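Side-chain contacts in methylenetetrahydrofolate--tRNA-(uracil-5-)-methyltransferase TrmFO (Thermus thermophilus, PDB 3G5S), which probably catalyses the folate- and FAD-dependent methylation of uridine 54 in tRNA to 5-methyluridine, with NADH or NADPH as reductant: residues G56-T61 / L66-M71; E371-G376 / E422-W427. All blocks are in the same frame, centred on the assembly; numbering follows the deposited sequence. Where two conformers were deposited one is given.

Interaction 1. Residues G56-T61 / L66-M71; sequences GGEGET and LLQAEM
Gln68 reaches from helix 63-74 to the end of strand 54-57 and the turn after it, with NE2 on Gly56 O and OE1 against Glu58. Its CB starts toward that chain. CG stands anti to the carbonyl carbon (chi1 -70°), and the extended chain beyond it sets the amide beside the backbone of Gly56, Gly57 and Glu58. CD lies 4.1 Å from Gly57 O. At the tip the two amide atoms part: OE1 rests 3.5 Å from Glu58 CG, while NE2 donates to Gly56 O at 3.1 Å with an N-H...O angle of 160°. The acceptor lies in the plane of the Gln68 amide, yet NE2 stands above the carbonyl plane of Gly56, away from its lone pairs; a second, weak bond from NE2 goes to Leu55 O. The Glu58 side chain crosses that of Gln68 at about a right angle. A water hydrogen-bonded to Glu58 OE2 and Gln68 OE1, 2.7 Å from each, bridges the two side chains, although the carboxylate's stronger partner is Arg86, in a salt bridge. With an alanine in place of Gln68, Gly56 O is likely to lose this side-chain donor and a gap to open beside Glu58 CG. The arrangement is a side-chain-to-backbone tie between an edge strand of a three-stranded antiparallel sheet and the helix that follows it, with Gly56 close to the bound FAD.

Interaction 2. Residues E371-G376 / E422-W427; sequences EESMLG and EAFSAW
The backbones come nearest at Ser373 and Phe424, whose CA atoms are 5.5 Å apart where the start of helix 374-384 meets the flank of helix 409-429. Ser373 is the N-cap of the former helix, and its place there lets one residue serve both the helix end and the packing. Its CB points toward helix 409-429 and meets the Phe424 ring at the edge, near the ring plane, 3.8 Å from CD1. Phe424 CG is anti to the backbone N (chi1 -171°), which carries the ring past Ser373 to Leu375; there CE1 lies 4.3 Å from Leu375 CD2, an apolar contact at an oblique angle to the ring. One residue before Phe424, Ala423 CB touches Glu372 CB at 4.0 Å, methyl against methylene. Helix 63-74 adds Glu70 and Met71 to the surroundings of Phe424, making this a buried junction of three helices. Ser373 OG hydrogen-bonds to Pro370 O, and as the capping bond it accepts from Gly376 N at 3.0 Å with an N-H...O angle of 143°.

In the fold
Interaction 1 comes first along the chain and interaction 2 some 300 residues later, but their centres are only about 13 Å apart. Helix 63-74 joins them: Gln68 serves interaction 1, and Glu70, two residues later, probably hydrogen-bonds through OE2 and OE1 to the backbone N atoms of Met374 and Leu375. The carboxylate thus meets the amino end of helix 374-384, while Glu70 O packs against Phe424 of helix 409-429. Leu67 and Met71 of helix 63-74 also touch Leu375 and helix 343-361. Two helices from the C-terminal part of the chain are thereby packed against the helix that follows the FAD-proximal strand 54-57.

Interaction 1. Residues G56-T61 / L66-M71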
ATOM      1  N   GLY A  56      -7.772  -7.465  -8.142  1.00 15.41           N
ATOM      2  CA  GLY A  56      -8.197  -6.114  -8.461  1.00 15.69           C
ATOM      3  C   GLY A  56      -8.909  -6.005  -9.797  1.00 14.89           C
ATOM      4  O   GLY A  56      -8.816  -6.896 -10.641  1.00 14.14           O
ATOM      5  N   GLY A  57      -9.621  -4.899  -9.992  1.00 16.27           N
ATOM      6  CA  GLY A  57     -10.308  -4.640 -11.244  1.00 16.51           C
ATOM      7  C   GLY A  57      -9.355  -4.542 -12.423  1.00 15.77           C
ATOM      8  O   GLY A  57      -8.278  -3.960 -12.312  1.00 17.42           O
ATOM      9  N   GLU A  58      -9.765  -5.098 -13.559  1.00 15.74           N
ATOM     10  CA  GLU A  58      -8.917  -5.187 -14.750  1.00 16.39           C
ATOM     11  C   GLU A  58      -9.052  -4.009 -15.703  1.00 16.52           C
ATOM     12  O   GLU A  58      -8.195  -3.798 -16.564  1.00 18.57           O
ATOM     13  CB  GLU A  58      -9.289  -6.428 -15.558  1.00 19.98           C
ATOM     14  CG  GLU A  58      -8.864  -7.745 -14.980  1.00 21.72           C
ATOM     15  CD  GLU A  58      -8.904  -8.830 -16.036  1.00 22.63           C
ATOM     16  OE1 GLU A  58     -10.010  -9.324 -16.350  1.00 25.87           O
ATOM     17  OE2 GLU A  58      -7.833  -9.169 -16.573  1.00 23.29           O
ATOM     18  N   GLY A  59     -10.145  -3.269 -15.582  1.00 16.82           N
ATOM     19  CA  GLY A  59     -10.452  -2.235 -16.552  1.00 19.08           C
ATOM     20  C   GLY A  59      -9.391  -1.158 -16.712  1.00 18.74           C
ATOM     21  O   GLY A  59      -8.580  -0.926 -15.815  1.00 20.52           O
ATOM     22  N   GLU A  60      -9.405  -0.492 -17.865  1.00 19.32           N
ATOM     23  CA  GLU A  60      -8.484   0.610 -18.147  1.00 20.25           C
ATOM     24  C   GLU A  60      -8.790   1.837 -17.303  1.00 17.80           C
ATOM     25  O   GLU A  60      -8.052   2.827 -17.331  1.00 20.10           O
ATOM     26  CB  GLU A  60      -8.540   1.001 -19.620  1.00 22.58           C
ATOM     27  CG  GLU A  60      -7.839   0.038 -20.545  1.00 25.41           C
ATOM     28  CD  GLU A  60      -8.041   0.399 -21.999  1.00 29.39           C
ATOM     29  OE1 GLU A  60      -8.624   1.471 -22.268  1.00 31.08           O
ATOM     30  OE2 GLU A  60      -7.629  -0.393 -22.871  1.00 32.06           O
ATOM     31  N   THR A  61      -9.885   1.774 -16.559  1.00 15.57           N
ATOM     32  CA  THR A  61     -10.208   2.842 -15.625  1.00 16.45           C
ATOM     33  C   THR A  61      -9.745   2.521 -14.205  1.00 14.41           C
ATOM     34  O   THR A  61      -9.961   3.322 -13.295  1.00 15.45           O
ATOM     35  CB  THR A  61     -11.714   3.111 -15.578  1.00 19.44           C
ATOM     36  OG1 THR A  61     -12.382   1.926 -15.143  1.00 21.48           O
ATOM     37  CG2 THR A  61     -12.230   3.514 -16.950  1.00 21.30           C
ATOM     38  N   LEU A  66      -4.020  -1.025 -14.385  1.00 10.49           N
ATOM     39  CA  LEU A  66      -2.757  -0.566 -14.940  1.00  9.86           C
ATOM     40  C   LEU A  66      -1.589  -1.358 -14.348  1.00  9.55           C
ATOM     41  O   LEU A  66      -0.700  -1.804 -15.071  1.00  9.85           O
ATOM     42  CB  LEU A  66      -2.560   0.924 -14.707  1.00 10.46           C
ATOM     43  CG  LEU A  66      -1.191   1.482 -15.092  1.00 10.67           C
ATOM     44  CD1 LEU A  66      -0.827   1.167 -16.541  1.00 11.57           C
ATOM     45  CD2 LEU A  66      -1.104   2.975 -14.824  1.00 10.44           C
ATOM     46  N   LEU A  67      -1.585  -1.545 -13.033  1.00  9.67           N
ATOM     47  CA  LEU A  67      -0.485  -2.276 -12.409  1.00  9.97           C
ATOM     48  C   LEU A  67      -0.419  -3.723 -12.923  1.00  9.45           C
ATOM     49  O   LEU A  67       0.670  -4.260 -13.144  1.00 10.11           O
ATOM     50  CB  LEU A  67      -0.607  -2.220 -10.888  1.00 11.08           C
ATOM     51  CG  LEU A  67       0.567  -2.802 -10.093  1.00 11.38           C
ATOM     52  CD1 LEU A  67       1.888  -2.161 -10.462  1.00 12.47           C
ATOM     53  CD2 LEU A  67       0.315  -2.642  -8.609  1.00 13.75           C
ATOM     54  N   GLN A  68      -1.579  -4.351 -13.130  1.00  9.72           N
ATOM     55  CA  GLN A  68      -1.618  -5.684 -13.726  1.00 10.10           C
ATOM     56  C   GLN A  68      -0.957  -5.694 -15.098  1.00 10.47           C
ATOM     57  O   GLN A  68      -0.161  -6.576 -15.412  1.00 10.98           O
ATOM     58  CB  GLN A  68      -3.062  -6.178 -13.848  1.00 11.04           C
ATOM     59  CG  GLN A  68      -3.696  -6.509 -12.507  1.00 11.62           C
ATOM     60  CD  GLN A  68      -5.206  -6.640 -12.574  1.00 12.80           C
ATOM     61  OE1 GLN A  68      -5.800  -6.633 -13.653  1.00 14.12           O
ATOM     62  NE2 GLN A  68      -5.838  -6.758 -11.411  1.00 13.99           N
ATOM     63  N   ALA A  69      -1.311  -4.719 -15.927  1.00 10.44           N
ATOM     64  CA  ALA A  69      -0.754  -4.631 -17.272  1.00 10.98           C
ATOM     65  C   ALA A  69       0.755  -4.393 -17.246  1.00 10.16           C
ATOM     66  O   ALA A  69       1.497  -4.987 -18.034  1.00 10.78           O
ATOM     67  CB  ALA A  69      -1.463  -3.545 -18.080  1.00 11.49           C
ATOM     68  N   GLU A  70       1.206  -3.524 -16.347  1.00 10.05           N
ATOM     69  CA  GLU A  70       2.635  -3.279 -16.200  1.00 10.17           C
ATOM     70  C   GLU A  70       3.354  -4.559 -15.822  1.00 10.06           C
ATOM     71  O   GLU A  70       4.406  -4.876 -16.364  1.00 10.49           O
ATOM     72  CB  GLU A  70       2.885  -2.209 -15.128  1.00 10.95           C
ATOM     73  CG  GLU A  70       2.439  -0.820 -15.543  1.00 10.97           C
ATOM     74  CD  GLU A  70       2.535   0.232 -14.443  1.00 13.08           C
ATOM     75  OE1 GLU A  70       2.906  -0.077 -13.277  1.00 12.82           O
ATOM     76  OE2 GLU A  70       2.211   1.403 -14.769  1.00 14.22           O
HETATM   77  N   MSE A  71       2.796  -5.291 -14.868  1.00 10.12           N
HETATM   78  CA  MSE A  71       3.446  -6.509 -14.408  1.00 10.52           C
HETATM   79  C   MSE A  71       3.480  -7.598 -15.490  1.00 10.41           C
HETATM   80  O   MSE A  71       4.448  -8.351 -15.562  1.00 10.96           O
HETATM   81  CB  MSE A  71       2.834  -6.977 -13.090  1.00 11.09           C
HETATM   82  CG  MSE A  71       3.260  -6.099 -11.910  1.00 12.93           C
HETATM   83 SE   MSE A  71       5.210  -6.068 -11.654  1.00 16.36          SE
HETATM   84  CE  MSE A  71       5.589  -4.431 -12.635  1.00 18.06           C
TER
HETATM   85  O   HOH W   1      -5.657  -7.629 -16.145  1.00 23.07           O

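Interaction 2. Residues E371-G376 / E422-W427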
ATOM      1  N   GLU A 371       7.296   8.133 -12.707  1.00 15.05           N
ATOM      2  CA  GLU A 371       6.131   8.594 -11.952  1.00 17.43           C
ATOM      3  C   GLU A 371       4.793   8.329 -12.650  1.00 14.76           C
ATOM      4  O   GLU A 371       3.763   8.203 -11.986  1.00 15.96           O
ATOM      5  CB  GLU A 371       6.265  10.097 -11.644  1.00 22.42           C
ATOM      6  CG  GLU A 371       6.391  10.973 -12.893  1.00 25.98           C
ATOM      7  CD  GLU A 371       6.333  12.465 -12.597  1.00 29.08           C
ATOM      8  OE1 GLU A 371       6.214  12.837 -11.412  1.00 30.30           O
ATOM      9  OE2 GLU A 371       6.403  13.265 -13.556  1.00 30.05           O
ATOM     10  N   GLU A 372       4.806   8.265 -13.981  1.00 12.81           N
ATOM     11  CA  GLU A 372       3.579   8.029 -14.746  1.00 12.34           C
ATOM     12  C   GLU A 372       3.101   6.591 -14.653  1.00 11.25           C
ATOM     13  O   GLU A 372       1.928   6.317 -14.900  1.00 11.65           O
ATOM     14  CB  GLU A 372       3.763   8.387 -16.222  1.00 15.01           C
ATOM     15  CG  GLU A 372       3.954   9.860 -16.489  1.00 17.85           C
ATOM     16  CD  GLU A 372       5.319  10.373 -16.071  1.00 20.72           C
ATOM     17  OE1 GLU A 372       6.252   9.553 -15.902  1.00 22.44           O
ATOM     18  OE2 GLU A 372       5.452  11.612 -15.929  1.00 24.39           O
ATOM     19  N   SER A 373       4.010   5.669 -14.348  1.00 10.73           N
ATOM     20  CA  SER A 373       3.621   4.278 -14.202  1.00 10.63           C
ATOM     21  C   SER A 373       3.046   4.070 -12.815  1.00  9.67           C
ATOM     22  O   SER A 373       3.377   4.797 -11.873  1.00 10.43           O
ATOM     23  CB  SER A 373       4.794   3.331 -14.455  1.00 11.91           C
ATOM     24  OG  SER A 373       5.760   3.374 -13.430  1.00 12.82           O
HETATM   25  N   MSE A 374       2.183   3.075 -12.682  1.00  9.78           N
HETATM   26  CA  MSE A 374       1.592   2.815 -11.378  1.00  9.61           C
HETATM   27  C   MSE A 374       2.643   2.286 -10.395  1.00  9.62           C
HETATM   28  O   MSE A 374       2.682   2.709  -9.239  1.00  9.69           O
HETATM   29  CB  MSE A 374       0.406   1.862 -11.489  1.00  9.57           C
HETATM   30  CG  MSE A 374      -0.381   1.685 -10.198  1.00  9.97           C
HETATM   31 SE   MSE A 374      -1.043   3.362  -9.435  1.00 10.57          SE
HETATM   32  CE  MSE A 374      -2.067   3.999 -10.952  1.00 11.78           C
ATOM     33  N   LEU A 375       3.504   1.372 -10.830  1.00  9.90           N
ATOM     34  CA  LEU A 375       4.546   0.899  -9.920  1.00  9.87           C
ATOM     35  C   LEU A 375       5.457   2.059  -9.518  1.00  9.01           C
ATOM     36  O   LEU A 375       5.830   2.191  -8.352  1.00  9.50           O
ATOM     37  CB  LEU A 375       5.355  -0.245 -10.532  1.00 10.50           C
ATOM     38  CG  LEU A 375       6.490  -0.758  -9.638  1.00 10.80           C
ATOM     39  CD1 LEU A 375       5.985  -1.143  -8.241  1.00 11.84           C
ATOM     40  CD2 LEU A 375       7.195  -1.926 -10.300  1.00 12.00           C
ATOM     41  N   GLY A 376       5.812   2.905 -10.480  1.00  9.50           N
ATOM     42  CA  GLY A 376       6.635   4.061 -10.189  1.00  9.54           C
ATOM     43  C   GLY A 376       5.968   5.022  -9.225  1.00 10.27           C
ATOM     44  O   GLY A 376       6.590   5.527  -8.294  1.00 10.31           O
ATOM     45  N   GLU A 422       2.596   2.914 -21.388  1.00 12.83           N
ATOM     46  CA  GLU A 422       3.629   3.275 -22.346  1.00 13.59           C
ATOM     47  C   GLU A 422       4.920   3.690 -21.645  1.00 13.05           C
ATOM     48  O   GLU A 422       6.012   3.292 -22.051  1.00 14.30           O
ATOM     49  CB  GLU A 422       3.149   4.403 -23.270  1.00 16.26           C
ATOM     50  CG  GLU A 422       4.223   4.879 -24.248  1.00 21.82           C
ATOM     51  CD  GLU A 422       3.815   6.096 -25.068  1.00 26.40           C
ATOM     52  OE1 GLU A 422       2.612   6.418 -25.127  1.00 28.84           O
ATOM     53  OE2 GLU A 422       4.708   6.727 -25.669  1.00 28.92           O
ATOM     54  N   ALA A 423       4.793   4.500 -20.598  1.00 12.61           N
ATOM     55  CA  ALA A 423       5.960   4.949 -19.844  1.00 12.76           C
ATOM     56  C   ALA A 423       6.679   3.762 -19.210  1.00 12.36           C
ATOM     57  O   ALA A 423       7.907   3.694 -19.222  1.00 12.65           O
ATOM     58  CB  ALA A 423       5.560   5.949 -18.773  1.00 13.41           C
ATOM     59  N   PHE A 424       5.912   2.827 -18.661  1.00 11.28           N
ATOM     60  CA  PHE A 424       6.506   1.663 -18.030  1.00 11.71           C
ATOM     61  C   PHE A 424       7.243   0.801 -19.048  1.00 12.21           C
ATOM     62  O   PHE A 424       8.349   0.319 -18.792  1.00 12.31           O
ATOM     63  CB  PHE A 424       5.439   0.844 -17.319  1.00 11.24           C
ATOM     64  CG  PHE A 424       6.011  -0.251 -16.474  1.00 10.98           C
ATOM     65  CD1 PHE A 424       6.560   0.037 -15.235  1.00 11.84           C
ATOM     66  CD2 PHE A 424       6.035  -1.556 -16.924  1.00 12.54           C
ATOM     67  CE1 PHE A 424       7.108  -0.960 -14.454  1.00 12.75           C
ATOM     68  CE2 PHE A 424       6.585  -2.559 -16.144  1.00 13.09           C
ATOM     69  CZ  PHE A 424       7.120  -2.255 -14.909  1.00 13.27           C
ATOM     70  N   SER A 425       6.618   0.592 -20.199  1.00 12.72           N
ATOM     71  CA  SER A 425       7.224  -0.214 -21.249  0.66 13.63           C
ATOM     72  C   SER A 425       8.518   0.406 -21.764  1.00 14.21           C
ATOM     73  O   SER A 425       9.494  -0.297 -22.011  1.00 15.23           O
ATOM     74  CB  SER A 425       6.239  -0.426 -22.395  0.66 14.72           C
ATOM     75  OG  SER A 425       5.172  -1.261 -21.990  0.66 17.39           O
ATOM     76  N   ALA A 426       8.528   1.724 -21.928  1.00 14.00           N
ATOM     77  CA  ALA A 426       9.746   2.399 -22.361  1.00 15.08           C
ATOM     78  C   ALA A 426      10.847   2.252 -21.312  1.00 15.07           C
ATOM     79  O   ALA A 426      12.017   2.064 -21.636  1.00 17.11           O
ATOM     80  CB  ALA A 426       9.470   3.864 -22.659  1.00 16.23           C
ATOM     81  N   TRP A 427      10.464   2.334 -20.045  1.00 14.05           N
ATOM     82  CA  TRP A 427      11.416   2.143 -18.962  1.00 14.02           C
ATOM     83  C   TRP A 427      12.014   0.736 -19.024  1.00 13.39           C
ATOM     84  O   TRP A 427      13.233   0.574 -18.956  1.00 15.01           O
ATOM     85  CB  TRP A 427      10.743   2.421 -17.624  1.00 13.49           C
ATOM     86  CG  TRP A 427      11.616   2.138 -16.448  1.00 12.81           C
ATOM     87  CD1 TRP A 427      12.650   2.902 -15.976  1.00 13.88           C
ATOM     88  CD2 TRP A 427      11.527   1.003 -15.583  1.00 12.31           C
ATOM     89  NE1 TRP A 427      13.211   2.300 -14.869  1.00 13.85           N
ATOM     90  CE2 TRP A 427      12.541   1.133 -14.609  1.00 12.62           C
ATOM     91  CE3 TRP A 427      10.693  -0.116 -15.540  1.00 12.14           C
ATOM     92  CZ2 TRP A 427      12.732   0.191 -13.598  1.00 12.54           C
ATOM     93  CZ3 TRP A 427      10.889  -1.056 -14.540  1.00 13.35           C
ATOM     94  CH2 TRP A 427      11.896  -0.893 -13.582  1.00 12.93           C
TER